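Arsenate Reductase (Corynebacterium glutamicum, PDB 3T38) reduces arsenate to arsenite with thioredoxin as reductant, on a low molecular weight tyrosine phosphatase fold, as part of arsenic resistance. Local coordinates at residues Phe39-Ser44 / Gly61-Arg66; Gly27-Glu32 / Asp65-Leu70; Leu85-His90 / Lys144-Asp149. All blocks are in the same frame, centred on the assembly; numbering follows the deposited sequence.

Contact 1 (Phe39-Ser44 / Gly61-Arg66). With D1D ((4S,5S)-1,2-dithiane-4,5-diol), chain C.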
# COMPACT_ATOMS: atom_id res chain seq x y z
N PHE A 39 8.55 4.90 -5.88
CA PHE A 39 8.25 5.80 -4.77
C PHE A 39 7.07 5.27 -3.93
O PHE A 39 7.09 5.42 -2.70
CB PHE A 39 7.96 7.21 -5.22
CG PHE A 39 9.20 7.98 -5.64
CD1 PHE A 39 9.60 7.99 -6.99
CD2 PHE A 39 9.94 8.71 -4.72
CE1 PHE A 39 10.73 8.68 -7.41
CE2 PHE A 39 11.09 9.44 -5.13
CZ PHE A 39 11.49 9.41 -6.48
N GLU A 40 6.07 4.67 -4.59
CA GLU A 40 4.94 4.11 -3.88
C GLU A 40 5.38 2.91 -3.08
O GLU A 40 4.93 2.70 -1.94
CB GLU A 40 3.77 3.78 -4.81
CG GLU A 40 3.19 5.02 -5.48
CD GLU A 40 2.61 6.07 -4.48
OE1 GLU A 40 2.48 5.80 -3.27
OE2 GLU A 40 2.27 7.19 -4.92
N SER A 41 6.27 2.09 -3.65
CA SER A 41 6.79 0.98 -2.87
C SER A 41 7.55 1.38 -1.60
O SER A 41 7.38 0.75 -0.54
CB SER A 41 7.68 0.10 -3.73
OG SER A 41 6.86 -0.67 -4.55
N TYR A 42 8.40 2.40 -1.74
CA TYR A 42 9.12 3.02 -0.64
C TYR A 42 8.19 3.49 0.48
O TYR A 42 8.40 3.19 1.64
CB TYR A 42 9.85 4.22 -1.17
CG TYR A 42 10.65 4.94 -0.08
CD1 TYR A 42 10.19 6.16 0.44
CD2 TYR A 42 11.85 4.43 0.37
CE1 TYR A 42 10.91 6.82 1.40
CE2 TYR A 42 12.58 5.06 1.34
CZ TYR A 42 12.11 6.26 1.86
OH TYR A 42 12.83 6.90 2.83
N VAL A 43 7.17 4.23 0.10
CA VAL A 43 6.20 4.77 1.03
C VAL A 43 5.42 3.67 1.67
O VAL A 43 5.32 3.64 2.94
CB VAL A 43 5.33 5.92 0.43
CG1 VAL A 43 4.20 6.28 1.42
CG2 VAL A 43 6.20 7.17 0.20
N SER A 44 4.97 2.70 0.86
CA SER A 44 4.35 1.48 1.43
C SER A 44 5.15 0.84 2.55
O SER A 44 4.62 0.50 3.63
CB SER A 44 4.12 0.44 0.32
OG SER A 44 3.00 0.95 -0.40
N GLY A 61 14.09 -3.62 -4.22
CA GLY A 61 13.82 -5.06 -4.35
C GLY A 61 12.34 -5.38 -4.54
O GLY A 61 11.96 -6.09 -5.47
N PHE A 62 11.53 -4.86 -3.64
CA PHE A 62 10.06 -4.91 -3.74
C PHE A 62 9.48 -4.35 -5.07
O PHE A 62 8.69 -5.00 -5.74
CB PHE A 62 9.49 -4.13 -2.57
CG PHE A 62 8.05 -4.31 -2.36
CD1 PHE A 62 7.41 -5.49 -2.71
CD2 PHE A 62 7.31 -3.29 -1.75
CE1 PHE A 62 6.04 -5.64 -2.44
CE2 PHE A 62 5.96 -3.42 -1.51
CZ PHE A 62 5.33 -4.61 -1.85
N ALA A 63 9.88 -3.16 -5.47
CA ALA A 63 9.48 -2.66 -6.78
C ALA A 63 9.87 -3.56 -7.90
O ALA A 63 9.02 -3.83 -8.74
CB ALA A 63 10.00 -1.20 -7.04
N LYS A 64 11.13 -3.99 -7.96
CA LYS A 64 11.61 -4.87 -9.03
C LYS A 64 10.83 -6.21 -9.07
O LYS A 64 10.46 -6.72 -10.15
CB LYS A 64 13.12 -5.15 -8.87
CG LYS A 64 14.02 -3.93 -9.22
CD LYS A 64 15.48 -4.26 -9.32
CE LYS A 64 16.26 -3.02 -9.85
NZ LYS A 64 17.76 -3.17 -9.85
N ASP A 65 10.51 -6.76 -7.88
CA ASP A 65 9.74 -7.96 -7.88
C ASP A 65 8.34 -7.68 -8.37
O ASP A 65 7.77 -8.47 -9.15
CB ASP A 65 9.69 -8.72 -6.54
CG ASP A 65 9.06 -10.17 -6.73
OD1 ASP A 65 9.13 -10.75 -7.90
OD2 ASP A 65 8.48 -10.72 -5.77
N ARG A 66 7.79 -6.54 -7.96
CA ARG A 66 6.43 -6.14 -8.38
C ARG A 66 6.31 -5.89 -9.90
O ARG A 66 5.38 -6.38 -10.56
CB ARG A 66 5.96 -4.93 -7.60
CG ARG A 66 5.50 -5.27 -6.19
CD ARG A 66 5.19 -4.00 -5.44
NE ARG A 66 3.89 -3.51 -5.91
CZ ARG A 66 3.40 -2.31 -5.66
NH1 ARG A 66 4.12 -1.39 -5.01
NH2 ARG A 66 2.17 -2.01 -6.08
S1 D1D C . 0.10 2.67 -6.67
C1 D1D C . -0.10 3.55 -8.25
C2 D1D C . 0.29 2.63 -9.34
O2 D1D C . 0.36 3.38 -10.49
C3 D1D C . 1.75 2.29 -9.17
O3 D1D C . 2.18 2.20 -10.45
C4 D1D C . 2.09 0.98 -8.52
S4 D1D C . 1.85 1.18 -6.72
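Ser41 fills the crossing between two helices by pressing its short side chain against Phe62, Ala63 and Arg66. The CA atoms of Ser41 and Ala63 are 6.0 Å apart, and the axes of 39-44 and 61-66 approach to 9.0 Å at 127°, a closeness that suits small residues on both sides. With OG beside its backbone N and anti to the carbonyl carbon (chi1 -76°), the serine hydroxyl reaches the edge of the Arg66 guanidinium. NH1 of Arg66 donates to OG of Ser41 over 2.9 Å, a bent bond of 138° with the oxygen tilted slightly out of the guanidinium plane. Ser41 OG also bonds to the carbonyl of Tyr37, one turn earlier, so this buried hydroxyl has two polar partners. Both helices belong to the helical N-terminal part of the protein, and the crossing lines the pocket of the bound dithiane diol, the oxidised form of dithiothreitol. There NH2 of Arg66 comes within 3.3 Å of the ligand's S4, while CB of Glu40 lies 3.8 Å from the same sulfur. Phe62 meets CB of Ser41 with CD2 at 3.9 Å, and one ring face carries CD of Arg66, 3.5 Å above the plane and offset toward the rim. The arginine chain bends at chi3 and sends NE to a salt bridge with Asp149.

Contact 2 (Gly27-Glu32 / Asp65-Leu70). With D1D ((4S,5S)-1,2-dithiane-4,5-diol), chain C.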
# COMPACT_ATOMS: atom_id res chain seq x y z
N GLY A 27 9.82 0.25 -23.27
CA GLY A 27 9.12 -0.58 -24.26
C GLY A 27 8.06 -1.43 -23.58
O GLY A 27 7.11 -1.86 -24.23
N VAL A 28 8.20 -1.66 -22.27
CA VAL A 28 7.31 -2.56 -21.54
C VAL A 28 6.23 -1.82 -20.73
O VAL A 28 5.02 -2.04 -20.88
CB VAL A 28 8.13 -3.50 -20.62
CG1 VAL A 28 7.25 -4.42 -19.79
CG2 VAL A 28 9.13 -4.31 -21.48
N PHE A 29 6.69 -0.94 -19.84
CA PHE A 29 5.79 -0.09 -19.08
C PHE A 29 6.18 1.34 -19.28
O PHE A 29 7.36 1.62 -19.48
CB PHE A 29 5.86 -0.44 -17.58
CG PHE A 29 5.45 -1.84 -17.28
CD1 PHE A 29 4.23 -2.34 -17.76
CD2 PHE A 29 6.27 -2.67 -16.54
CE1 PHE A 29 3.85 -3.63 -17.49
CE2 PHE A 29 5.88 -3.99 -16.24
CZ PHE A 29 4.69 -4.46 -16.72
N SER A 30 5.16 2.22 -19.24
CA SER A 30 5.33 3.68 -19.10
C SER A 30 6.23 4.00 -17.92
O SER A 30 6.08 3.41 -16.79
CB SER A 30 3.99 4.39 -18.87
OG SER A 30 2.93 3.80 -19.63
N ALA A 31 7.18 4.90 -18.22
CA ALA A 31 8.04 5.59 -17.26
C ALA A 31 7.25 6.14 -16.07
O ALA A 31 7.73 6.07 -14.96
CB ALA A 31 8.77 6.68 -17.92
N GLU A 32 6.07 6.69 -16.32
CA GLU A 32 5.21 7.19 -15.26
C GLU A 32 4.84 6.04 -14.33
O GLU A 32 4.92 6.19 -13.12
CB GLU A 32 3.96 7.94 -15.79
CG GLU A 32 3.20 7.18 -16.87
CD GLU A 32 2.19 8.00 -17.64
OE1 GLU A 32 1.00 7.56 -17.67
OE2 GLU A 32 2.60 9.06 -18.23
N ASP A 65 10.51 -6.76 -7.88
CA ASP A 65 9.74 -7.96 -7.88
C ASP A 65 8.34 -7.68 -8.37
O ASP A 65 7.77 -8.47 -9.15
CB ASP A 65 9.69 -8.72 -6.54
CG ASP A 65 9.06 -10.17 -6.73
OD1 ASP A 65 9.13 -10.75 -7.90
OD2 ASP A 65 8.48 -10.72 -5.77
N ARG A 66 7.79 -6.54 -7.96
CA ARG A 66 6.43 -6.14 -8.38
C ARG A 66 6.31 -5.89 -9.90
O ARG A 66 5.38 -6.38 -10.56
CB ARG A 66 5.96 -4.93 -7.60
CG ARG A 66 5.50 -5.27 -6.19
CD ARG A 66 5.19 -4.00 -5.44
NE ARG A 66 3.89 -3.51 -5.91
CZ ARG A 66 3.40 -2.31 -5.66
NH1 ARG A 66 4.12 -1.39 -5.01
NH2 ARG A 66 2.17 -2.01 -6.08
N LEU A 67 7.27 -5.20 -10.46
CA LEU A 67 7.28 -4.99 -11.92
C LEU A 67 7.37 -6.29 -12.68
O LEU A 67 6.71 -6.42 -13.63
CB LEU A 67 8.40 -4.04 -12.34
CG LEU A 67 8.15 -2.60 -11.92
CD1 LEU A 67 9.49 -1.78 -11.92
CD2 LEU A 67 7.12 -1.96 -12.87
N HIS A 68 8.18 -7.25 -12.20
CA HIS A 68 8.26 -8.59 -12.82
C HIS A 68 6.92 -9.30 -12.72
O HIS A 68 6.42 -9.78 -13.72
CB HIS A 68 9.39 -9.43 -12.22
CG HIS A 68 9.56 -10.78 -12.89
ND1 HIS A 68 10.27 -10.94 -14.06
CD2 HIS A 68 9.11 -12.01 -12.55
CE1 HIS A 68 10.23 -12.22 -14.42
NE2 HIS A 68 9.53 -12.89 -13.52
N ALA A 69 6.32 -9.33 -11.52
CA ALA A 69 4.97 -9.85 -11.38
C ALA A 69 4.03 -9.20 -12.43
O ALA A 69 3.35 -9.93 -13.15
CB ALA A 69 4.43 -9.66 -9.98
N LEU A 70 4.03 -7.89 -12.56
CA LEU A 70 3.15 -7.25 -13.53
C LEU A 70 3.44 -7.63 -15.00
O LEU A 70 2.52 -7.80 -15.79
CB LEU A 70 3.18 -5.72 -13.37
CG LEU A 70 2.19 -4.85 -14.17
CD1 LEU A 70 0.72 -5.23 -13.80
CD2 LEU A 70 2.44 -3.38 -13.91
S1 D1D C . 0.10 2.67 -6.67
C1 D1D C . -0.10 3.55 -8.25
C2 D1D C . 0.29 2.63 -9.34
O2 D1D C . 0.36 3.38 -10.49
C3 D1D C . 1.75 2.29 -9.17
O3 D1D C . 2.18 2.20 -10.45
C4 D1D C . 2.09 0.98 -8.52
S4 D1D C . 1.85 1.18 -6.72
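At the turn leading into helix 31-49, Phe29 inserts its ring against Leu67 and Leu70 of helix 55-73. The two leucines are three residues apart, so they project from neighbouring turns of one helical face and offer branched, apolar surfaces well suited to a buried phenyl ring. CZ of Phe29 rests 3.6 Å from CG of Leu70, and the Leu70 methyl CD2 lies over a ring face, 4.1 Å from the centroid and 24° off the ring normal, a CH-pi contact. CG of Leu70 is anti to its backbone N (chi1 -172°), which carries the isobutyl group toward the ring. Val28 covers the opposite face of Phe29, its CG1 3.7 Å above the centre, so the ring is sandwiched between aliphatic groups. Within the N-terminal domain this packing joins the turn before helix 31-49 to the C-terminal part of helix 55-73, with Ile34 touching both Phe29 and Leu67. At the ring rim, CD2 of Phe29 meets CD2 of Leu67 at 3.8 Å, the two side chains running alongside one another and pointing opposite ways. The Leu67 carbonyl O sits near the ring plane, 3.7 Å from CE2 of Phe29. Ser30 follows at the N-cap position of helix 31-49, though its side chain makes no capping bond. Ser30 N donates to OE1 of Glu32 of the second subunit, a residue that also packs against Phe29.

Contact 3 (Leu85-His90 / Lys144-Asp149)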
# COMPACT_ATOMS: atom_id res chain seq x y z
N LEU A 85 1.72 -17.43 -4.50
CA LEU A 85 1.67 -16.38 -3.56
C LEU A 85 1.07 -16.87 -2.22
O LEU A 85 -0.02 -17.46 -2.20
CB LEU A 85 0.81 -15.24 -4.13
CG LEU A 85 0.50 -14.15 -3.07
CD1 LEU A 85 1.69 -13.26 -2.70
CD2 LEU A 85 -0.66 -13.29 -3.41
N PHE A 86 1.75 -16.58 -1.10
CA PHE A 86 1.20 -16.86 0.25
C PHE A 86 0.87 -15.54 0.94
O PHE A 86 1.63 -14.57 0.80
CB PHE A 86 2.18 -17.67 1.13
CG PHE A 86 2.56 -18.99 0.51
CD1 PHE A 86 3.65 -19.08 -0.40
CD2 PHE A 86 1.79 -20.14 0.75
CE1 PHE A 86 4.00 -20.32 -1.00
CE2 PHE A 86 2.13 -21.40 0.16
CZ PHE A 86 3.21 -21.48 -0.73
N ILE A 87 -0.24 -15.52 1.69
CA ILE A 87 -0.77 -14.28 2.27
C ILE A 87 -1.20 -14.62 3.69
O ILE A 87 -1.96 -15.55 3.84
CB ILE A 87 -2.04 -13.77 1.47
CG1 ILE A 87 -1.69 -13.53 -0.02
CG2 ILE A 87 -2.60 -12.44 2.08
CD1 ILE A 87 -2.84 -13.12 -0.83
N CYS A 88 -0.71 -13.88 4.71
CA CYS A 88 -1.15 -14.03 6.14
C CYS A 88 -1.23 -12.61 6.67
O CYS A 88 -1.19 -11.66 5.87
CB CYS A 88 -0.15 -14.87 6.96
SG CYS A 88 1.54 -14.08 7.17
N VAL A 89 -1.44 -12.43 7.98
CA VAL A 89 -1.73 -11.08 8.45
C VAL A 89 -0.49 -10.17 8.38
O VAL A 89 -0.50 -9.19 7.67
CB VAL A 89 -2.43 -11.03 9.83
CG1 VAL A 89 -2.60 -9.57 10.29
CG2 VAL A 89 -3.80 -11.77 9.77
N HIS A 90 0.62 -10.57 9.00
CA HIS A 90 1.76 -9.71 9.26
C HIS A 90 2.91 -9.95 8.33
O HIS A 90 3.89 -9.21 8.41
CB HIS A 90 2.26 -9.97 10.66
CG HIS A 90 1.26 -9.63 11.69
ND1 HIS A 90 0.76 -10.56 12.56
CD2 HIS A 90 0.64 -8.45 11.97
CE1 HIS A 90 -0.10 -9.96 13.37
NE2 HIS A 90 -0.19 -8.69 13.02
N LYS A 144 5.81 -7.23 3.76
CA LYS A 144 5.43 -6.24 2.71
C LYS A 144 3.94 -6.35 2.54
O LYS A 144 3.40 -7.44 2.71
CB LYS A 144 6.14 -6.54 1.40
CG LYS A 144 5.84 -7.94 0.73
CD LYS A 144 7.00 -8.40 -0.25
CE LYS A 144 8.14 -9.19 0.52
NZ LYS A 144 7.47 -10.30 1.31
N PRO A 145 3.27 -5.25 2.15
CA PRO A 145 1.83 -5.41 1.96
C PRO A 145 1.45 -6.13 0.69
O PRO A 145 2.12 -6.01 -0.36
CB PRO A 145 1.31 -3.97 1.84
CG PRO A 145 2.48 -3.19 1.13
CD PRO A 145 3.79 -3.96 1.60
N LEU A 146 0.31 -6.81 0.76
CA LEU A 146 -0.35 -7.32 -0.43
C LEU A 146 -0.57 -6.25 -1.50
O LEU A 146 -1.06 -5.17 -1.21
CB LEU A 146 -1.70 -7.91 -0.04
CG LEU A 146 -2.41 -8.69 -1.14
CD1 LEU A 146 -1.48 -9.88 -1.68
CD2 LEU A 146 -3.74 -9.14 -0.46
N THR A 147 -0.26 -6.57 -2.73
CA THR A 147 -0.49 -5.62 -3.83
C THR A 147 -1.13 -6.42 -4.98
O THR A 147 -1.07 -7.64 -5.01
CB THR A 147 0.80 -4.98 -4.33
OG1 THR A 147 1.72 -6.01 -4.71
CG2 THR A 147 1.48 -4.02 -3.24
N ASP A 148 -1.80 -5.74 -5.87
CA ASP A 148 -2.61 -6.38 -6.88
C ASP A 148 -1.73 -7.02 -7.93
O ASP A 148 -2.05 -8.10 -8.39
CB ASP A 148 -3.50 -5.32 -7.59
CG ASP A 148 -4.55 -5.94 -8.49
OD1 ASP A 148 -5.47 -6.59 -7.95
OD2 ASP A 148 -4.46 -5.72 -9.71
N ASP A 149 -0.62 -6.38 -8.31
CA ASP A 149 0.21 -6.94 -9.39
C ASP A 149 0.58 -8.41 -9.07
O ASP A 149 0.51 -9.26 -9.95
CB ASP A 149 1.47 -6.13 -9.64
CG ASP A 149 2.05 -5.57 -8.36
OD1 ASP A 149 2.01 -6.22 -7.25
OD2 ASP A 149 2.46 -4.40 -8.44
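The strand ending at Cys88 faces the loop before helix 148-153 across a CA separation of 7.5 Å between Ile87 and Leu146, too wide for the loop to pair with it as a strand. Leu146 bridges the space. A chi1 of -170° swings its CG out opposite the backbone N, and the extended side chain places CD1 3.6 Å from CD1 of Ile87 and 3.9 Å from CD2 of Leu85. The side chains of Leu146 and Ile87 lie nearly perpendicular. Their terminal methyls do the touching, with CD2 of Leu146 adding a looser approach to the same Ile87 methyl at 4.1 Å. The strand lies within a parallel sheet, the backbones of Leu85 and Ile87 being bonded to strand 156-159 and to Met160 just beyond it. Both side chains reach to the layer covering the sheet, where branched aliphatic residues suit the place. In low molecular weight phosphatases such a strand leads into the phosphate-binding P-loop; the loop that starts at Cys88 fits the CX5R signature, so it is probably the P-loop. Further along 144-149, OG1 of Thr147 donates to OD1 of Asp149 over 2.6 Å, meeting the carboxylate on its syn side, while OD2 of Asp149 bonds to the Tyr37 hydroxyl. Contact between the two segments is therefore purely apolar and sets no bond direction; directional bonds of 144-149 come from elsewhere, such as Lys144 N to Asn91 and Asp148 N to Glu40 of the second subunit.

In the fold
Contact 1 packs helix 55-73 against helix 31-49 and contact 2 against the turn before it, their centres about 11 Å apart; their segments of helix 55-73 overlap. Contact 3 lies in the phosphatase-fold part, with its centre about 13 Å from that of contact 1 and about 19 Å from that of contact 2. Arg66 of contact 1 joins the two parts: its NE is 3.0 Å from OD2 of Asp149 in a salt bridge. Phe62 packs on Lys144 and Pro145, and Ala69 and Leu70 on Asp149. Contact 1 supplies Glu40 and Arg66 to the ligand pocket, whereas the Leu146 side chain lies about 12 Å from the ligand. All three contacts also meet the second subunit.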